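Local atomic coordinates of odorant binding protein OBP69a (Ceratitis capitata, PDB entry 6HHE), a protein that probably binds small odorant or pheromone molecules as a secreted carrier of the PBP/GOBP family in the medfly. Residues L57-A60 and V64-D67; K12-L17 and L52-L57. All coordinates share one frame; numbering follows the deposited sequence.

Contact 1. Residues L57-A60 and V64-D67; sequences LIDA and VHLD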
ATOM      1  N   LEU A  57      -3.925   5.604  -6.822  1.00 30.79           N
ATOM      2  CA  LEU A  57      -2.468   5.746  -6.819  1.00 28.67           C
ATOM      3  C   LEU A  57      -1.733   4.817  -7.780  1.00 28.46           C
ATOM      4  O   LEU A  57      -0.495   4.892  -7.857  1.00 31.00           O
ATOM      5  CB  LEU A  57      -1.930   5.539  -5.403  1.00 31.76           C
ATOM      6  CG  LEU A  57      -2.619   6.481  -4.429  1.00 27.33           C
ATOM      7  CD1 LEU A  57      -2.152   6.193  -3.065  1.00 28.54           C
ATOM      8  CD2 LEU A  57      -2.294   7.942  -4.787  1.00 32.39           C
ATOM      9  N   ILE A  58      -2.436   3.935  -8.484  1.00 30.08           N
ATOM     10  CA  ILE A  58      -1.780   3.092  -9.468  1.00 33.22           C
ATOM     11  C   ILE A  58      -2.715   2.974 -10.663  1.00 39.42           C
ATOM     12  O   ILE A  58      -3.930   2.797 -10.506  1.00 37.50           O
ATOM     13  CB  ILE A  58      -1.398   1.726  -8.852  1.00 31.69           C
ATOM     14  CG1 ILE A  58      -0.451   0.955  -9.782  1.00 31.12           C
ATOM     15  CG2 ILE A  58      -2.646   0.934  -8.510  1.00 34.54           C
ATOM     16  CD1 ILE A  58       0.141  -0.340  -9.193  1.00 29.71           C
ATOM     17  N   ASP A  59      -2.155   3.105 -11.857  1.00 39.07           N
ATOM     18  CA  ASP A  59      -2.976   3.230 -13.055  1.00 39.47           C
ATOM     19  C   ASP A  59      -3.082   1.890 -13.773  1.00 46.18           C
ATOM     20  O   ASP A  59      -2.521   0.880 -13.346  1.00 38.15           O
ATOM     21  CB  ASP A  59      -2.425   4.326 -13.972  1.00 40.52           C
ATOM     22  CG  ASP A  59      -1.060   4.001 -14.560  1.00 44.49           C
ATOM     23  OD1 ASP A  59      -0.670   2.824 -14.643  1.00 42.89           O
ATOM     24  OD2 ASP A  59      -0.365   4.953 -14.969  1.00 44.73           O
ATOM     25  N   ALA A  60      -3.799   1.889 -14.901  1.00 47.11           N
ATOM     26  CA  ALA A  60      -4.015   0.645 -15.633  1.00 51.82           C
ATOM     27  C   ALA A  60      -2.731   0.071 -16.209  1.00 49.92           C
ATOM     28  O   ALA A  60      -2.698  -1.112 -16.551  1.00 53.33           O
ATOM     29  CB  ALA A  60      -5.030   0.859 -16.758  1.00 56.67           C
ATOM     30  N   VAL A  64       2.798   3.652 -10.561  1.00 33.96           N
ATOM     31  CA  VAL A  64       2.357   4.254  -9.311  1.00 29.66           C
ATOM     32  C   VAL A  64       2.505   5.765  -9.380  1.00 31.12           C
ATOM     33  O   VAL A  64       3.535   6.273  -9.824  1.00 40.51           O
ATOM     34  CB  VAL A  64       3.172   3.663  -8.159  1.00 27.68           C
ATOM     35  CG1 VAL A  64       2.789   4.302  -6.833  1.00 25.45           C
ATOM     36  CG2 VAL A  64       2.992   2.132  -8.155  1.00 29.80           C
ATOM     37  N   HIS A  65       1.507   6.476  -8.871  1.00 28.12           N
ATOM     38  CA  HIS A  65       1.502   7.947  -8.866  1.00 28.31           C
ATOM     39  C   HIS A  65       1.229   8.448  -7.466  1.00 28.59           C
ATOM     40  O   HIS A  65       0.227   9.098  -7.198  1.00 29.99           O
ATOM     41  CB  HIS A  65       0.464   8.482  -9.840  1.00 33.88           C
ATOM     42  CG  HIS A  65       0.592   7.920 -11.216  1.00 39.67           C
ATOM     43  ND1 HIS A  65       1.621   8.270 -12.066  1.00 47.95           N
ATOM     44  CD2 HIS A  65      -0.163   7.022 -11.887  1.00 39.76           C
ATOM     45  CE1 HIS A  65       1.485   7.620 -13.207  1.00 44.24           C
ATOM     46  NE2 HIS A  65       0.413   6.852 -13.124  1.00 44.88           N
ATOM     47  N   LEU A  66       2.132   8.130  -6.542  1.00 24.44           N
ATOM     48  CA  LEU A  66       1.959   8.585  -5.174  1.00 24.05           C
ATOM     49  C   LEU A  66       1.988  10.108  -5.095  1.00 26.02           C
ATOM     50  O   LEU A  66       1.402  10.700  -4.179  1.00 26.40           O
ATOM     51  CB  LEU A  66       3.060   7.955  -4.324  1.00 22.50           C
ATOM     52  CG  LEU A  66       2.820   8.028  -2.830  1.00 23.02           C
ATOM     53  CD1 LEU A  66       1.766   7.013  -2.442  1.00 28.15           C
ATOM     54  CD2 LEU A  66       4.077   7.705  -2.091  1.00 21.22           C
ATOM     55  N   ASP A  67       2.673  10.761  -6.038  1.00 25.72           N
ATOM     56  CA  ASP A  67       2.729  12.209  -6.009  1.00 24.87           C
ATOM     57  C   ASP A  67       1.354  12.851  -6.144  1.00 35.51           C
ATOM     58  O   ASP A  67       1.219  14.033  -5.825  1.00 28.45           O
ATOM     59  CB  ASP A  67       3.708  12.681  -7.072  1.00 26.39           C
ATOM     60  CG  ASP A  67       3.395  12.170  -8.467  1.00 32.71           C
ATOM     61  OD1 ASP A  67       2.928  11.030  -8.677  1.00 32.35           O
ATOM     62  OD2 ASP A  67       3.678  12.924  -9.415  1.00 33.43           O
TER
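The imidazole of His65 meets Asp59 at its edge: NE2 gives a hydrogen bond of 2.8 Å to Asp59 OD2, with the acceptor close to the ring plane, and Asp59 CB also lies in that plane, beyond the same edge. The carboxylate is used differently. Its plane stands 60° from that of the ring, and OD2 receives the N-H from above the carboxylate rather than within it. Since the N-H points almost straight at OD2, at 170°, the tilt falls on the acceptor alone. Asp59 reaches this place with CG between its backbone N and carbonyl carbon (chi1 66°), while OD1 turns back to accept a hydrogen bond from the backbone N of Ile63. One carboxylate thus serves both the turn joining the two segments and the histidine beyond it, and its negative charge would be expected to favour a proton on the imidazole.

Next to this pair the backbones come together as a single beta bridge between Ile58 and Val64, an isolated pairing in a largely helical odorant-binding protein without regular strands, within the loop that leads from helix 42-55 to helix 69-72. His65 N donates to Leu57 O over 2.7 Å. The same oxygen is approached by Val64 CA at 3.3 Å in a CA-H...O contact.

Apolar branches fill in around the bridge. Ile58 extends CD1 to within 3.9 Å of Val64 CG2. Leu57 CD1 touches Leu66 CD1 at 4.1 Å, one methyl of each leucine making the contact. Leu57 and Ile58 rest on Leu52 of helix 42-55, whereas Val64 and Leu66 lean on Tyr107 of helix 96-110.

Contact 2. Residues K12-L17 and L52-L57; sequences KKLTNL and LDKIGL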
ATOM      1  N   LYS A  12     -12.012   2.366   6.698  1.00 55.81           N
ATOM      2  CA  LYS A  12     -12.569   1.064   7.039  1.00 61.97           C
ATOM      3  C   LYS A  12     -13.493   0.546   5.942  1.00 57.76           C
ATOM      4  O   LYS A  12     -13.502  -0.658   5.658  1.00 50.69           O
ATOM      5  CB  LYS A  12     -13.293   1.142   8.381  1.00 73.10           C
ATOM      6  CG  LYS A  12     -12.369   1.434   9.571  1.00 83.80           C
ATOM      7  CD  LYS A  12     -11.662   0.172  10.097  1.00 86.53           C
ATOM      8  CE  LYS A  12     -10.392  -0.180   9.334  1.00 86.22           C
ATOM      9  NZ  LYS A  12     -10.084  -1.632   9.457  1.00 86.42           N
ATOM     10  N   LYS A  13     -14.276   1.433   5.316  1.00 46.45           N
ATOM     11  CA  LYS A  13     -15.091   1.025   4.175  1.00 47.13           C
ATOM     12  C   LYS A  13     -14.212   0.477   3.064  1.00 40.74           C
ATOM     13  O   LYS A  13     -14.503  -0.577   2.484  1.00 35.66           O
ATOM     14  CB  LYS A  13     -15.915   2.203   3.656  1.00 51.12           C
ATOM     15  CG  LYS A  13     -17.027   2.633   4.595  1.00 59.90           C
ATOM     16  CD  LYS A  13     -17.935   3.687   3.975  1.00 63.01           C
ATOM     17  CE  LYS A  13     -17.189   4.978   3.666  1.00 66.48           C
ATOM     18  NZ  LYS A  13     -18.124   6.111   3.380  1.00 71.33           N
ATOM     19  N   LEU A  14     -13.139   1.197   2.746  1.00 38.87           N
ATOM     20  CA  LEU A  14     -12.215   0.771   1.702  1.00 40.96           C
ATOM     21  C   LEU A  14     -11.592  -0.587   2.038  1.00 35.06           C
ATOM     22  O   LEU A  14     -11.525  -1.494   1.187  1.00 33.23           O
ATOM     23  CB  LEU A  14     -11.153   1.860   1.527  1.00 44.82           C
ATOM     24  CG  LEU A  14     -10.299   1.922   0.266  1.00 46.02           C
ATOM     25  CD1 LEU A  14      -9.783   3.335   0.078  1.00 48.44           C
ATOM     26  CD2 LEU A  14      -9.157   1.005   0.415  1.00 47.75           C
ATOM     27  N   THR A  15     -11.108  -0.736   3.280  1.00 33.90           N
ATOM     28  CA  THR A  15     -10.475  -1.983   3.708  1.00 31.33           C
ATOM     29  C   THR A  15     -11.433  -3.151   3.570  1.00 31.72           C
ATOM     30  O   THR A  15     -11.041  -4.224   3.094  1.00 29.33           O
ATOM     31  CB  THR A  15      -9.998  -1.863   5.160  1.00 41.04           C
ATOM     32  OG1 THR A  15      -9.002  -0.858   5.211  1.00 39.25           O
ATOM     33  CG2 THR A  15      -9.384  -3.187   5.684  1.00 32.97           C
ATOM     34  N   ASN A  16     -12.679  -2.966   4.001  1.00 32.16           N
ATOM     35  CA  ASN A  16     -13.694  -4.010   3.884  1.00 34.58           C
ATOM     36  C   ASN A  16     -13.830  -4.488   2.460  1.00 32.76           C
ATOM     37  O   ASN A  16     -13.832  -5.697   2.207  1.00 30.80           O
ATOM     38  CB  ASN A  16     -15.066  -3.516   4.353  1.00 48.46           C
ATOM     39  CG  ASN A  16     -16.221  -4.463   3.907  1.00 57.24           C
ATOM     40  OD1 ASN A  16     -16.313  -5.593   4.397  1.00 55.41           O
ATOM     41  ND2 ASN A  16     -17.105  -3.994   2.987  1.00 47.18           N
ATOM     42  N   LEU A  17     -14.085  -3.553   1.530  1.00 28.30           N
ATOM     43  CA  LEU A  17     -14.254  -3.906   0.125  1.00 30.30           C
ATOM     44  C   LEU A  17     -13.073  -4.712  -0.380  1.00 26.31           C
ATOM     45  O   LEU A  17     -13.231  -5.762  -1.023  1.00 26.08           O
ATOM     46  CB  LEU A  17     -14.404  -2.651  -0.740  1.00 34.39           C
ATOM     47  CG  LEU A  17     -15.705  -1.863  -0.740  1.00 42.92           C
ATOM     48  CD1 LEU A  17     -15.543  -0.717  -1.723  1.00 36.67           C
ATOM     49  CD2 LEU A  17     -16.835  -2.751  -1.117  1.00 37.52           C
ATOM     50  N   LEU A  52      -4.345   0.632  -3.242  1.00 24.29           N
ATOM     51  CA  LEU A  52      -3.747   1.667  -4.090  1.00 27.19           C
ATOM     52  C   LEU A  52      -4.684   2.071  -5.216  1.00 31.31           C
ATOM     53  O   LEU A  52      -4.788   3.260  -5.566  1.00 31.58           O
ATOM     54  CB  LEU A  52      -2.420   1.176  -4.680  1.00 27.22           C
ATOM     55  CG  LEU A  52      -1.322   0.999  -3.661  1.00 24.50           C
ATOM     56  CD1 LEU A  52      -0.095   0.446  -4.392  1.00 26.31           C
ATOM     57  CD2 LEU A  52      -0.921   2.288  -2.935  1.00 26.16           C
ATOM     58  N   ASP A  53      -5.373   1.097  -5.801  1.00 28.22           N
ATOM     59  CA  ASP A  53      -6.252   1.377  -6.925  1.00 27.00           C
ATOM     60  C   ASP A  53      -7.470   2.169  -6.478  1.00 31.19           C
ATOM     61  O   ASP A  53      -7.878   3.116  -7.164  1.00 34.25           O
ATOM     62  CB  ASP A  53      -6.653   0.063  -7.588  1.00 26.69           C
ATOM     63  CG  ASP A  53      -7.655   0.271  -8.709  1.00 44.08           C
ATOM     64  OD1 ASP A  53      -7.235   0.659  -9.815  1.00 45.15           O
ATOM     65  OD2 ASP A  53      -8.858   0.074  -8.469  1.00 51.75           O
ATOM     66  N   LYS A  54      -8.022   1.839  -5.300  1.00 29.94           N
ATOM     67  CA  LYS A  54      -9.207   2.528  -4.774  1.00 30.24           C
ATOM     68  C   LYS A  54      -8.907   3.991  -4.482  1.00 36.78           C
ATOM     69  O   LYS A  54      -9.791   4.854  -4.629  1.00 39.97           O
ATOM     70  CB  LYS A  54      -9.693   1.844  -3.487  1.00 30.32           C
ATOM     71  CG  LYS A  54     -10.836   0.790  -3.595  1.00 43.55           C
ATOM     72  CD  LYS A  54     -10.906   0.077  -4.892  1.00 43.30           C
ATOM     73  CE  LYS A  54     -11.882  -1.119  -4.799  1.00 36.70           C
ATOM     74  NZ  LYS A  54     -11.752  -2.099  -5.897  1.00 39.30           N
ATOM     75  N   ILE A  55      -7.684   4.282  -4.041  1.00 30.73           N
ATOM     76  CA  ILE A  55      -7.272   5.654  -3.758  1.00 30.99           C
ATOM     77  C   ILE A  55      -6.836   6.387  -5.012  1.00 36.97           C
ATOM     78  O   ILE A  55      -6.685   7.615  -4.989  1.00 45.36           O
ATOM     79  CB  ILE A  55      -6.161   5.644  -2.699  1.00 32.65           C
ATOM     80  CG1 ILE A  55      -6.646   4.936  -1.444  1.00 35.85           C
ATOM     81  CG2 ILE A  55      -5.739   7.081  -2.307  1.00 31.44           C
ATOM     82  CD1 ILE A  55      -5.612   4.734  -0.447  1.00 33.75           C
ATOM     83  N   GLY A  56      -6.675   5.696  -6.118  1.00 34.63           N
ATOM     84  CA  GLY A  56      -6.214   6.315  -7.335  1.00 31.96           C
ATOM     85  C   GLY A  56      -4.721   6.416  -7.524  1.00 39.74           C
ATOM     86  O   GLY A  56      -4.279   7.228  -8.342  1.00 39.83           O
ATOM     87  N   LEU A  57      -3.925   5.604  -6.822  1.00 30.79           N
ATOM     88  CA  LEU A  57      -2.468   5.746  -6.819  1.00 28.67           C
ATOM     89  C   LEU A  57      -1.733   4.817  -7.780  1.00 28.46           C
ATOM     90  O   LEU A  57      -0.495   4.892  -7.857  1.00 31.00           O
ATOM     91  CB  LEU A  57      -1.930   5.539  -5.403  1.00 31.76           C
ATOM     92  CG  LEU A  57      -2.619   6.481  -4.429  1.00 27.33           C
ATOM     93  CD1 LEU A  57      -2.152   6.193  -3.065  1.00 28.54           C
ATOM     94  CD2 LEU A  57      -2.294   7.942  -4.787  1.00 32.39           C
TER
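Two helices of the all-helical PBP/GOBP fold meet here near the surface: the middle of helix 10-22 comes up against the last turn of helix 42-55, and a leucine makes the junction. Leu14 starts out toward the other helix and sets its branched end on the side chains of Lys54 and Ile55. Its CG lies 3.8 Å from Lys54 CB, so the lysine takes part through the aliphatic base of its chain. CD1 goes further along, reaching Ile55 CG1 at 3.8 Å, while CD2 remains beside Lys54 CB at 4.0 Å. Lys54 CB therefore sits against the fork of the leucine, nearly equally far from CG and both methyls, and one prong extends to the isoleucine, whose side chain Leu14 crosses at about a right angle. Leu14 gains this reach because CG is anti to its backbone N (chi1 -162°), which carries the methyls out from the helix.

No hydrogen bond spans the two segments. Lys54 bends sharply at its second torsion (chi2 28°), well removed from a staggered value, and the rest of its chain leads away from Leu14 to put NZ in a salt bridge with Glu21, farther along helix 10-22. Methylene carbons and ammonium group of one residue thus both engage the same helix, the former by packing and the latter by charge.

Just beyond the contact, Gly56 closes helix 42-55 with a Schellman motif: its phi is positive, and Leu57 N returns to Leu52 O at 2.8 Å while Gly56 N returns to Asp53 O. The chain then leaves for the loop preceding helix 69-72. On helix 10-22, the neighbouring Thr15 packs on Phe122, in the tail that follows helix 112-121.

How the contacts relate
The contacts follow one another along the chain through Leu57, which ends segment 52-57 of contact 2 and begins segment 57-60 of contact 1. Their centres are about 13 Å apart, one pairing helix 10-22 with the end of helix 42-55, the other folding the following loop on itself before helix 69-72. They also touch: Ile58 CG2 of contact 1 packs against Leu52 CB of contact 2 at 3.8 Å. The general lesson is that a helix end can be bound both by an earlier helix and by the loop it releases. In this odorant-binding fold, the shared Leu57, which touches nothing of segment 12-17, carries the chain from the surface contact to the more buried loop.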